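Local coordinates for phosphocarrier protein HPr (Mycoplasma capricolum, PDB 1PCH), which carries phosphoryl groups as the general, non sugar-specific component of the phosphoenolpyruvate-dependent sugar phosphotransferase system, at residues S30-Q40 and K44-I54; P17-F28 and A75-L85. All coordinates share one frame; numbering follows the deposited sequence. Where two conformers were deposited one is given.

Both contacts involve the helices packed on one face of the antiparallel sheet. Contact 1 sets helix 46-52 against strands 31-36 and 39-42 and is mostly buried. Contact 2 pairs helix 15-25 with helix 69-82 and is only partly buried. Contact 1 mixes apolar packing with one lysine-to-carbonyl hydrogen bond across the segments. Contact 2 relies on apolar and van der Waals packing between its helices, while hydroxyls such as those of Thr79 and Thr83 bond back to their own helix. Lys44 of contact 1 ties the two together, for its NZ probably also donates to Phe28 O of contact 2. The side chain of Ile46 packs on Ser19 of helix 15-25.

Contact 1 (S30-Q40 and K44-I54); sequences SNITIIANEKQ and KSIMNVMAMAI. With SO4 (sulfate ion), chain B.
Met52 runs extended through chi2 and then turns at chi3 (78°), which carries its methyl group from helix 46-52 to the strands. Ile34 sets CG1 anti to its backbone N (chi1 178°). The CG1 branch ends in CD1, which goes to Ile54, while CG2 faces Met52 and Val49. Met52 SD lies 3.7 Å from Ile34 CG2, and the two side chains pass in opposite directions. Met52 CE reaches the backbone itself, packing 3.4 Å from Lys39 O and 3.5 Å from Ile34 O. Lys39 CB and Ala36 CB also touch this methyl. Ile54 CD1 meets Ile34 CD1 tip to tip at 3.8 Å. Ile54 CG1 rests 3.9 Å from Ala36 CB. Val49 crosses Ile34 at about a right angle, CG2 against CG2. This apolar cluster joins the short helix to the sheet in the open-faced beta sandwich of HPr. The helix runs nearly parallel to strand 31-36, and Ile60 and Ile62 of strand 59-65 continue the cluster.

Lys44 stretches its chain to the residue just before strand 31-36. Lys44 NZ gives a 2.9 Å hydrogen bond to Ser30 O, from 35° above the carbonyl plane. NZ also bonds Phe28 O, so one ammonium group holds two backbone carbonyls.

Ser45 is the N-cap, and Ser45 OG accepts from Asn48 N at 2.9 Å. A sulfate, probably from the crystallisation liquor, sits at this helix start. Ile46 N donates to sulfate O2 at 3.0 Å, and Met47 N donates to O3. Ser45 OG adds a weak bond to O3. Ser45 is a predicted phosphorylation site and is unmodified here. The N-H groups of Ile46 and Met47 point to the bound anion, so this helix start can probably stabilise negative charge.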
loop_
_atom_site.group_PDB
_atom_site.type_symbol
_atom_site.label_atom_id
_atom_site.label_comp_id
_atom_site.label_asym_id
_atom_site.label_seq_id
_atom_site.Cartn_x
_atom_site.Cartn_y
_atom_site.Cartn_z
ATOM N N SER A 30 -10.520 -2.870 -8.757
ATOM C CA SER A 30 -10.114 -3.987 -7.948
ATOM C C SER A 30 -10.217 -3.642 -6.440
ATOM O O SER A 30 -10.024 -2.522 -6.056
ATOM C CB SER A 30 -8.588 -4.259 -8.141
ATOM O OG SER A 30 -8.377 -4.832 -9.431
ATOM N N ASN A 31 -10.328 -4.707 -5.700
ATOM C CA ASN A 31 -10.232 -4.656 -4.231
ATOM C C ASN A 31 -8.729 -4.693 -3.929
ATOM O O ASN A 31 -8.014 -5.572 -4.338
ATOM C CB ASN A 31 -10.930 -5.854 -3.632
ATOM C CG ASN A 31 -12.415 -5.810 -4.005
ATOM O OD1 ASN A 31 -13.073 -4.849 -3.618
ATOM N ND2 ASN A 31 -12.872 -6.802 -4.748
ATOM N N ILE A 32 -8.260 -3.671 -3.218
ATOM C CA ILE A 32 -6.857 -3.565 -2.918
ATOM C C ILE A 32 -6.631 -3.505 -1.413
ATOM O O ILE A 32 -6.967 -2.609 -0.683
ATOM C CB ILE A 32 -6.192 -2.395 -3.624
ATOM C CG1 ILE A 32 -6.438 -2.391 -5.137
ATOM C CG2 ILE A 32 -4.701 -2.395 -3.328
ATOM C CD1 ILE A 32 -6.120 -1.037 -5.771
ATOM N N THR A 33 -6.077 -4.659 -0.957
ATOM C CA THR A 33 -5.839 -4.822 0.460
ATOM C C THR A 33 -4.354 -4.756 0.776
ATOM O O THR A 33 -3.478 -5.130 0.000
ATOM C CB THR A 33 -6.444 -6.169 0.909
ATOM O OG1 THR A 33 -7.824 -6.134 0.531
ATOM C CG2 THR A 33 -6.370 -6.326 2.418
ATOM N N ILE A 34 -4.086 -4.228 1.933
ATOM C CA ILE A 34 -2.711 -4.122 2.456
ATOM C C ILE A 34 -2.705 -4.974 3.739
ATOM O O ILE A 34 -3.659 -4.942 4.508
ATOM C CB ILE A 34 -2.268 -2.732 2.708
ATOM C CG1 ILE A 34 -0.836 -2.622 3.306
ATOM C CG2 ILE A 34 -3.248 -1.961 3.578
ATOM C CD1 ILE A 34 -0.323 -1.184 3.228
ATOM N N ILE A 35 -1.711 -5.838 3.811
ATOM C CA ILE A 35 -1.550 -6.775 4.913
ATOM C C ILE A 35 -0.190 -6.488 5.579
ATOM O O ILE A 35 0.793 -6.260 4.867
ATOM C CB ILE A 35 -1.483 -8.233 4.350
ATOM C CG1 ILE A 35 -2.747 -8.630 3.607
ATOM C CG2 ILE A 35 -1.113 -9.204 5.423
ATOM C CD1 ILE A 35 -2.585 -9.762 2.629
ATOM N N ALA A 36 -0.214 -6.437 6.877
ATOM C CA ALA A 36 0.892 -6.188 7.751
ATOM C C ALA A 36 0.642 -6.848 9.131
ATOM O O ALA A 36 -0.353 -6.616 9.788
ATOM C CB ALA A 36 1.209 -4.740 7.906
ATOM N N ASN A 37 1.606 -7.695 9.526
ATOM C CA ASN A 37 1.475 -8.370 10.825
ATOM C C ASN A 37 0.156 -9.128 10.805
ATOM O O ASN A 37 -0.107 -9.876 9.857
ATOM C CB ASN A 37 1.589 -7.409 11.984
ATOM C CG ASN A 37 2.644 -6.344 11.841
ATOM O OD1 ASN A 37 2.376 -5.128 11.921
ATOM N ND2 ASN A 37 3.886 -6.745 11.622
ATOM N N GLU A 38 -0.690 -8.973 11.798
ATOM C CA GLU A 38 -1.948 -9.691 11.824
ATOM C C GLU A 38 -3.095 -8.870 11.208
ATOM O O GLU A 38 -4.201 -9.393 11.190
ATOM C CB GLU A 38 -2.283 -9.941 13.322
ATOM C CG GLU A 38 -2.635 -8.693 14.055
ATOM C CD GLU A 38 -1.577 -7.714 14.381
ATOM O OE1 GLU A 38 -0.466 -7.688 13.825
ATOM O OE2 GLU A 38 -1.813 -6.886 15.328
ATOM N N LYS A 39 -2.837 -7.656 10.813
ATOM C CA LYS A 39 -3.781 -6.692 10.313
ATOM C C LYS A 39 -3.899 -6.706 8.767
ATOM O O LYS A 39 -2.929 -6.804 8.056
ATOM C CB LYS A 39 -3.420 -5.266 10.702
ATOM C CG LYS A 39 -3.136 -4.934 12.109
ATOM C CD LYS A 39 -1.810 -4.259 12.346
ATOM C CE LYS A 39 -1.458 -4.189 13.833
ATOM N NZ LYS A 39 -0.174 -4.867 14.154
ATOM N N GLN A 40 -5.102 -6.467 8.319
ATOM C CA GLN A 40 -5.444 -6.322 6.910
ATOM C C GLN A 40 -6.259 -5.023 6.780
ATOM O O GLN A 40 -7.067 -4.702 7.648
ATOM C CB GLN A 40 -6.250 -7.487 6.393
ATOM C CG GLN A 40 -5.458 -8.737 6.034
ATOM C CD GLN A 40 -6.345 -9.752 5.308
ATOM O OE1 GLN A 40 -6.091 -10.950 5.325
ATOM N NE2 GLN A 40 -7.394 -9.247 4.664
ATOM N N LYS A 44 -7.566 1.740 -0.094
ATOM C CA LYS A 44 -8.291 2.896 -0.588
ATOM C C LYS A 44 -8.699 3.833 0.527
ATOM O O LYS A 44 -9.100 4.965 0.291
ATOM C CB LYS A 44 -9.539 2.447 -1.388
ATOM C CG LYS A 44 -9.205 1.645 -2.618
ATOM C CD LYS A 44 -10.441 1.083 -3.286
ATOM C CE LYS A 44 -10.068 0.472 -4.642
ATOM N NZ LYS A 44 -11.303 -0.063 -5.312
ATOM N N SER A 45 -8.621 3.341 1.756
ATOM C CA SER A 45 -8.983 4.138 2.921
ATOM C C SER A 45 -7.746 4.646 3.664
ATOM O O SER A 45 -7.001 3.856 4.257
ATOM C CB SER A 45 -9.822 3.300 3.888
ATOM O OG SER A 45 -9.899 3.893 5.170
ATOM N N ILE A 46 -7.579 5.963 3.705
ATOM C CA ILE A 46 -6.438 6.520 4.416
ATOM C C ILE A 46 -6.521 6.213 5.905
ATOM O O ILE A 46 -5.539 5.972 6.565
ATOM C CB ILE A 46 -6.279 8.034 4.227
ATOM C CG1 ILE A 46 -5.102 8.567 5.101
ATOM C CG2 ILE A 46 -7.537 8.780 4.635
ATOM C CD1 ILE A 46 -4.494 9.802 4.474
ATOM N N MET A 47 -7.762 6.272 6.444
ATOM C CA MET A 47 -7.920 5.940 7.843
ATOM C C MET A 47 -7.536 4.533 8.156
ATOM O O MET A 47 -6.761 4.267 9.135
ATOM C CB MET A 47 -9.368 6.229 8.291
ATOM C CG MET A 47 -9.662 5.605 9.639
ATOM S SD MET A 47 -11.316 5.907 10.285
ATOM C CE MET A 47 -11.045 5.565 12.030
ATOM N N ASN A 48 -7.960 3.573 7.365
ATOM C CA ASN A 48 -7.636 2.180 7.543
ATOM C C ASN A 48 -6.108 1.956 7.534
ATOM O O ASN A 48 -5.578 1.241 8.356
ATOM C CB ASN A 48 -8.152 1.353 6.356
ATOM C CG ASN A 48 -9.470 0.706 6.529
ATOM O OD1 ASN A 48 -9.665 -0.425 6.027
ATOM N ND2 ASN A 48 -10.397 1.360 7.210
ATOM N N VAL A 49 -5.481 2.588 6.573
ATOM C CA VAL A 49 -4.039 2.443 6.392
ATOM C C VAL A 49 -3.286 3.094 7.515
ATOM O O VAL A 49 -2.332 2.516 8.088
ATOM C CB VAL A 49 -3.618 2.925 5.013
ATOM C CG1 VAL A 49 -2.181 3.251 4.889
ATOM C CG2 VAL A 49 -4.214 2.052 3.938
ATOM N N MET A 50 -3.699 4.258 7.966
ATOM C CA MET A 50 -3.047 4.883 9.099
ATOM C C MET A 50 -3.240 4.094 10.398
ATOM O O MET A 50 -2.325 4.056 11.221
ATOM C CB MET A 50 -3.552 6.307 9.231
ATOM C CG MET A 50 -3.187 7.147 8.001
ATOM S SD MET A 50 -1.478 7.543 7.901
ATOM C CE MET A 50 -1.396 9.107 8.756
ATOM N N ALA A 51 -4.403 3.530 10.600
ATOM C CA ALA A 51 -4.783 2.774 11.785
ATOM C C ALA A 51 -3.923 1.522 11.932
ATOM O O ALA A 51 -3.833 0.953 13.002
ATOM C CB ALA A 51 -6.246 2.410 11.766
ATOM N N MET A 52 -3.383 1.087 10.799
ATOM C CA MET A 52 -2.502 -0.082 10.777
ATOM C C MET A 52 -1.167 0.251 11.433
ATOM O O MET A 52 -0.501 -0.651 11.910
ATOM C CB MET A 52 -2.304 -0.554 9.330
ATOM C CG MET A 52 -3.578 -1.228 8.835
ATOM S SD MET A 52 -3.501 -1.900 7.245
ATOM C CE MET A 52 -2.616 -3.445 7.479
ATOM N N ALA A 53 -0.842 1.536 11.423
ATOM C CA ALA A 53 0.345 2.073 12.047
ATOM C C ALA A 53 1.568 1.264 11.626
ATOM O O ALA A 53 2.254 0.668 12.437
ATOM C CB ALA A 53 0.172 1.901 13.580
ATOM N N ILE A 54 1.759 1.202 10.305
ATOM C CA ILE A 54 2.859 0.350 9.808
ATOM C C ILE A 54 4.155 1.034 9.996
ATOM O O ILE A 54 4.295 2.197 9.659
ATOM C CB ILE A 54 2.578 0.033 8.323
ATOM C CG1 ILE A 54 1.390 -0.899 8.182
ATOM C CG2 ILE A 54 3.832 -0.436 7.621
ATOM C CD1 ILE A 54 0.632 -0.818 6.906
HETATM S S SO4 B . -11.059 7.468 3.842
HETATM O O1 SO4 B . -11.836 8.769 3.837
HETATM O O2 SO4 B . -9.920 7.606 2.863
HETATM O O3 SO4 B . -10.592 7.166 5.202
HETATM O O4 SO4 B . -11.977 6.388 3.331
#

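Contact 2 (P17-F28 and A75-L85); sequences PASVLAKEASKF and AIKQTMIDTAL
The Phe28 ring meets Ala75 obliquely, with Phe28 CZ 3.5 Å from Ala75 CB. The Glu24 carboxylate lies nearby, and Glu24 OE2 is 3.7 Å from Ala75 CB. Lys27 NZ completes a salt bridge to Glu24 OE1, coming from 52° above the carboxylate plane. At the other end of the contact the Pro17 ring places CB and CG against Leu85 CD1. These two side chains cross at about a right angle.

Leu21 sits between these ends. Leu21 CD2 is 3.7 Å from Met80 CG and also touches Ile76 CG2. Leu21 CD1 meets Leu85 CD2 at 3.9 Å. Helices 15-25 and 69-82 lie nearly antiparallel here, side by side on the sheet of the open-faced beta sandwich. Met80 continues down to Ile60 and Ile62 of strand 59-65. Pro17 is close to the active-site His14, so the packing reaches the neighbourhood of the phosphorylation site.

Thr79 keeps OG1 beside its backbone N (chi1 -64°), which leaves the methyl CG2 anti to that N and facing the partner helix. Thr79 CG2 packs 3.6 Å from Val20 CG1. The hydroxyl folds back, and Thr79 OG1 donates to Ala75 O at 2.9 Å. Thr79 N reaches that oxygen from the opposite face of its plane. Thr83 OG1 does the same to Thr79 O, and Thr83 CG2 touches Val20 CG1. A Schellman motif, with positive phi at Ala84, ends the helix, and Leu85 N bonds back to Met80 O.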
loop_
_atom_site.group_PDB
_atom_site.type_symbol
_atom_site.label_atom_id
_atom_site.label_comp_id
_atom_site.label_asym_id
_atom_site.label_seq_id
_atom_site.Cartn_x
_atom_site.Cartn_y
_atom_site.Cartn_z
ATOM N N PRO A 17 2.538 9.396 2.430
ATOM C CA PRO A 17 2.423 8.206 1.594
ATOM C C PRO A 17 1.114 7.551 1.660
ATOM O O PRO A 17 0.550 7.087 0.627
ATOM C CB PRO A 17 3.589 7.319 2.026
ATOM C CG PRO A 17 3.817 7.751 3.460
ATOM C CD PRO A 17 3.659 9.257 3.399
ATOM N N ALA A 18 0.456 7.454 2.832
ATOM C CA ALA A 18 -0.830 6.841 2.914
ATOM C C ALA A 18 -1.842 7.600 2.031
ATOM O O ALA A 18 -2.661 6.976 1.388
ATOM C CB ALA A 18 -1.350 6.805 4.349
ATOM N N SER A 19 -1.762 8.922 2.086
ATOM C CA SER A 19 -2.729 9.740 1.346
ATOM C C SER A 19 -2.576 9.520 -0.145
ATOM O O SER A 19 -3.590 9.404 -0.837
ATOM C CB SER A 19 -2.584 11.209 1.701
ATOM O OG SER A 19 -1.463 11.807 1.142
ATOM N N VAL A 20 -1.341 9.516 -0.622
ATOM C CA VAL A 20 -0.999 9.294 -2.005
ATOM C C VAL A 20 -1.404 7.916 -2.486
ATOM O O VAL A 20 -1.947 7.675 -3.546
ATOM C CB VAL A 20 0.479 9.566 -2.319
ATOM C CG1 VAL A 20 0.749 9.292 -3.780
ATOM C CG2 VAL A 20 0.816 11.004 -1.960
ATOM N N LEU A 21 -1.142 6.923 -1.615
ATOM C CA LEU A 21 -1.550 5.562 -1.942
ATOM C C LEU A 21 -3.061 5.413 -1.978
ATOM O O LEU A 21 -3.546 4.779 -2.901
ATOM C CB LEU A 21 -0.981 4.578 -0.935
ATOM C CG LEU A 21 0.562 4.381 -1.131
ATOM C CD1 LEU A 21 1.017 3.725 0.217
ATOM C CD2 LEU A 21 0.772 3.391 -2.273
ATOM N N ALA A 22 -3.761 5.962 -1.005
ATOM C CA ALA A 22 -5.232 5.846 -0.973
ATOM C C ALA A 22 -5.826 6.446 -2.230
ATOM O O ALA A 22 -6.747 5.891 -2.822
ATOM C CB ALA A 22 -5.748 6.534 0.264
ATOM N N LYS A 23 -5.254 7.581 -2.654
ATOM C CA LYS A 23 -5.736 8.257 -3.859
ATOM C C LYS A 23 -5.550 7.360 -5.073
ATOM O O LYS A 23 -6.365 7.214 -5.969
ATOM C CB LYS A 23 -4.893 9.543 -4.063
ATOM C CG LYS A 23 -5.064 10.096 -5.495
ATOM C CD LYS A 23 -4.304 11.383 -5.674
ATOM C CE LYS A 23 -4.540 12.046 -7.016
ATOM N NZ LYS A 23 -3.446 13.017 -7.348
ATOM N N GLU A 24 -4.329 6.824 -5.157
ATOM C CA GLU A 24 -3.988 5.979 -6.293
ATOM C C GLU A 24 -4.794 4.718 -6.327
ATOM O O GLU A 24 -5.366 4.329 -7.348
ATOM C CB GLU A 24 -2.493 5.675 -6.338
ATOM C CG GLU A 24 -2.173 4.900 -7.633
ATOM C CD GLU A 24 -1.958 5.897 -8.773
ATOM O OE1 GLU A 24 -1.940 7.122 -8.485
ATOM O OE2 GLU A 24 -1.730 5.422 -9.887
ATOM N N ALA A 25 -4.898 4.050 -5.154
ATOM C CA ALA A 25 -5.706 2.835 -5.126
ATOM C C ALA A 25 -7.148 3.069 -5.510
ATOM O O ALA A 25 -7.773 2.218 -6.120
ATOM C CB ALA A 25 -5.630 2.252 -3.700
ATOM N N SER A 26 -7.695 4.245 -5.142
ATOM C CA SER A 26 -9.105 4.542 -5.347
ATOM C C SER A 26 -9.549 4.636 -6.781
ATOM O O SER A 26 -10.732 4.674 -7.104
ATOM C CB SER A 26 -9.454 5.888 -4.652
ATOM O OG SER A 26 -9.395 5.645 -3.245
ATOM N N LYS A 27 -8.577 4.647 -7.677
ATOM C CA LYS A 27 -8.821 4.744 -9.087
ATOM C C LYS A 27 -9.236 3.437 -9.712
ATOM O O LYS A 27 -9.717 3.424 -10.849
ATOM C CB LYS A 27 -7.450 5.155 -9.753
ATOM C CG LYS A 27 -6.879 6.412 -9.075
ATOM C CD LYS A 27 -5.507 6.700 -9.705
ATOM C CE LYS A 27 -5.199 8.196 -9.722
ATOM N NZ LYS A 27 -3.935 8.401 -10.596
ATOM N N PHE A 28 -8.918 2.341 -9.064
ATOM C CA PHE A 28 -9.081 0.997 -9.494
ATOM C C PHE A 28 -10.366 0.353 -9.006
ATOM O O PHE A 28 -10.830 0.515 -7.897
ATOM C CB PHE A 28 -7.873 0.141 -9.042
ATOM C CG PHE A 28 -6.578 0.717 -9.637
ATOM C CD1 PHE A 28 -6.266 0.428 -10.951
ATOM C CD2 PHE A 28 -5.732 1.519 -8.910
ATOM C CE1 PHE A 28 -5.140 0.918 -11.553
ATOM C CE2 PHE A 28 -4.586 2.029 -9.518
ATOM C CZ PHE A 28 -4.294 1.737 -10.816
ATOM N N ALA A 75 0.830 0.050 -10.389
ATOM C CA ALA A 75 0.584 1.435 -10.055
ATOM C C ALA A 75 0.942 1.673 -8.580
ATOM O O ALA A 75 1.680 2.594 -8.283
ATOM C CB ALA A 75 -0.813 1.861 -10.371
ATOM N N ILE A 76 0.459 0.772 -7.728
ATOM C CA ILE A 76 0.736 0.864 -6.298
ATOM C C ILE A 76 2.226 0.667 -5.981
ATOM O O ILE A 76 2.815 1.405 -5.216
ATOM C CB ILE A 76 -0.135 -0.096 -5.505
ATOM C CG1 ILE A 76 -1.627 0.194 -5.577
ATOM C CG2 ILE A 76 0.347 -0.172 -4.037
ATOM C CD1 ILE A 76 -2.013 1.608 -5.273
ATOM N N LYS A 77 2.854 -0.310 -6.616
ATOM C CA LYS A 77 4.285 -0.526 -6.390
ATOM C C LYS A 77 5.051 0.711 -6.789
ATOM O O LYS A 77 5.872 1.279 -6.058
ATOM C CB LYS A 77 4.710 -1.788 -7.148
ATOM C CG LYS A 77 6.162 -2.155 -7.047
ATOM C CD LYS A 77 6.493 -3.312 -8.016
ATOM C CE LYS A 77 7.958 -3.169 -8.462
ATOM N NZ LYS A 77 8.341 -4.346 -9.325
ATOM N N GLN A 78 4.744 1.227 -7.990
ATOM C CA GLN A 78 5.486 2.437 -8.418
ATOM C C GLN A 78 5.283 3.590 -7.476
ATOM O O GLN A 78 6.191 4.362 -7.179
ATOM C CB GLN A 78 5.045 2.849 -9.831
ATOM C CG GLN A 78 5.862 4.075 -10.308
ATOM C CD GLN A 78 7.335 3.699 -10.427
ATOM O OE1 GLN A 78 7.638 2.618 -10.943
ATOM N NE2 GLN A 78 8.204 4.540 -9.861
ATOM N N THR A 79 4.030 3.744 -7.017
ATOM C CA THR A 79 3.713 4.794 -6.077
ATOM C C THR A 79 4.547 4.689 -4.800
ATOM O O THR A 79 5.029 5.705 -4.291
ATOM C CB THR A 79 2.216 4.847 -5.718
ATOM O OG1 THR A 79 1.516 5.166 -6.945
ATOM C CG2 THR A 79 1.949 6.042 -4.778
ATOM N N MET A 80 4.702 3.468 -4.301
ATOM C CA MET A 80 5.497 3.288 -3.084
ATOM C C MET A 80 6.961 3.657 -3.299
ATOM O O MET A 80 7.603 4.202 -2.427
ATOM C CB MET A 80 5.414 1.838 -2.590
ATOM C CG MET A 80 3.988 1.589 -2.075
ATOM S SD MET A 80 3.843 -0.071 -1.391
ATOM C CE MET A 80 2.184 0.076 -0.671
ATOM N N ILE A 81 7.428 3.316 -4.496
ATOM C CA ILE A 81 8.810 3.612 -4.832
ATOM C C ILE A 81 8.972 5.122 -4.942
ATOM O O ILE A 81 9.892 5.721 -4.404
ATOM C CB ILE A 81 9.201 2.939 -6.155
ATOM C CG1 ILE A 81 9.456 1.449 -5.973
ATOM C CG2 ILE A 81 10.412 3.646 -6.771
ATOM C CD1 ILE A 81 9.230 0.569 -7.136
ATOM N N ASP A 82 8.012 5.698 -5.672
ATOM C CA ASP A 82 8.061 7.140 -5.892
ATOM C C ASP A 82 7.986 7.899 -4.581
ATOM O O ASP A 82 8.468 9.008 -4.453
ATOM C CB ASP A 82 6.889 7.573 -6.780
ATOM C CG ASP A 82 7.102 7.290 -8.248
ATOM O OD1 ASP A 82 8.164 6.774 -8.625
ATOM O OD2 ASP A 82 6.099 7.442 -9.009
ATOM N N THR A 83 7.225 7.358 -3.610
ATOM C CA THR A 83 7.101 8.147 -2.369
ATOM C C THR A 83 8.255 7.758 -1.431
ATOM O O THR A 83 8.371 8.227 -0.311
ATOM C CB THR A 83 5.740 7.996 -1.743
ATOM O OG1 THR A 83 5.417 6.620 -1.518
ATOM C CG2 THR A 83 4.633 8.623 -2.563
ATOM N N ALA A 84 9.149 6.917 -1.923
ATOM C CA ALA A 84 10.296 6.491 -1.096
ATOM C C ALA A 84 9.859 5.660 0.077
ATOM O O ALA A 84 10.501 5.578 1.133
ATOM C CB ALA A 84 11.114 7.714 -0.671
ATOM N N LEU A 85 8.698 4.983 -0.028
ATOM C CA LEU A 85 8.266 4.172 1.118
ATOM C C LEU A 85 9.040 2.857 1.179
ATOM O O LEU A 85 9.176 2.183 2.189
ATOM C CB LEU A 85 6.779 3.848 0.921
ATOM C CG LEU A 85 6.049 3.279 2.126
ATOM C CD1 LEU A 85 6.014 4.275 3.287
ATOM C CD2 LEU A 85 4.544 3.030 1.699
#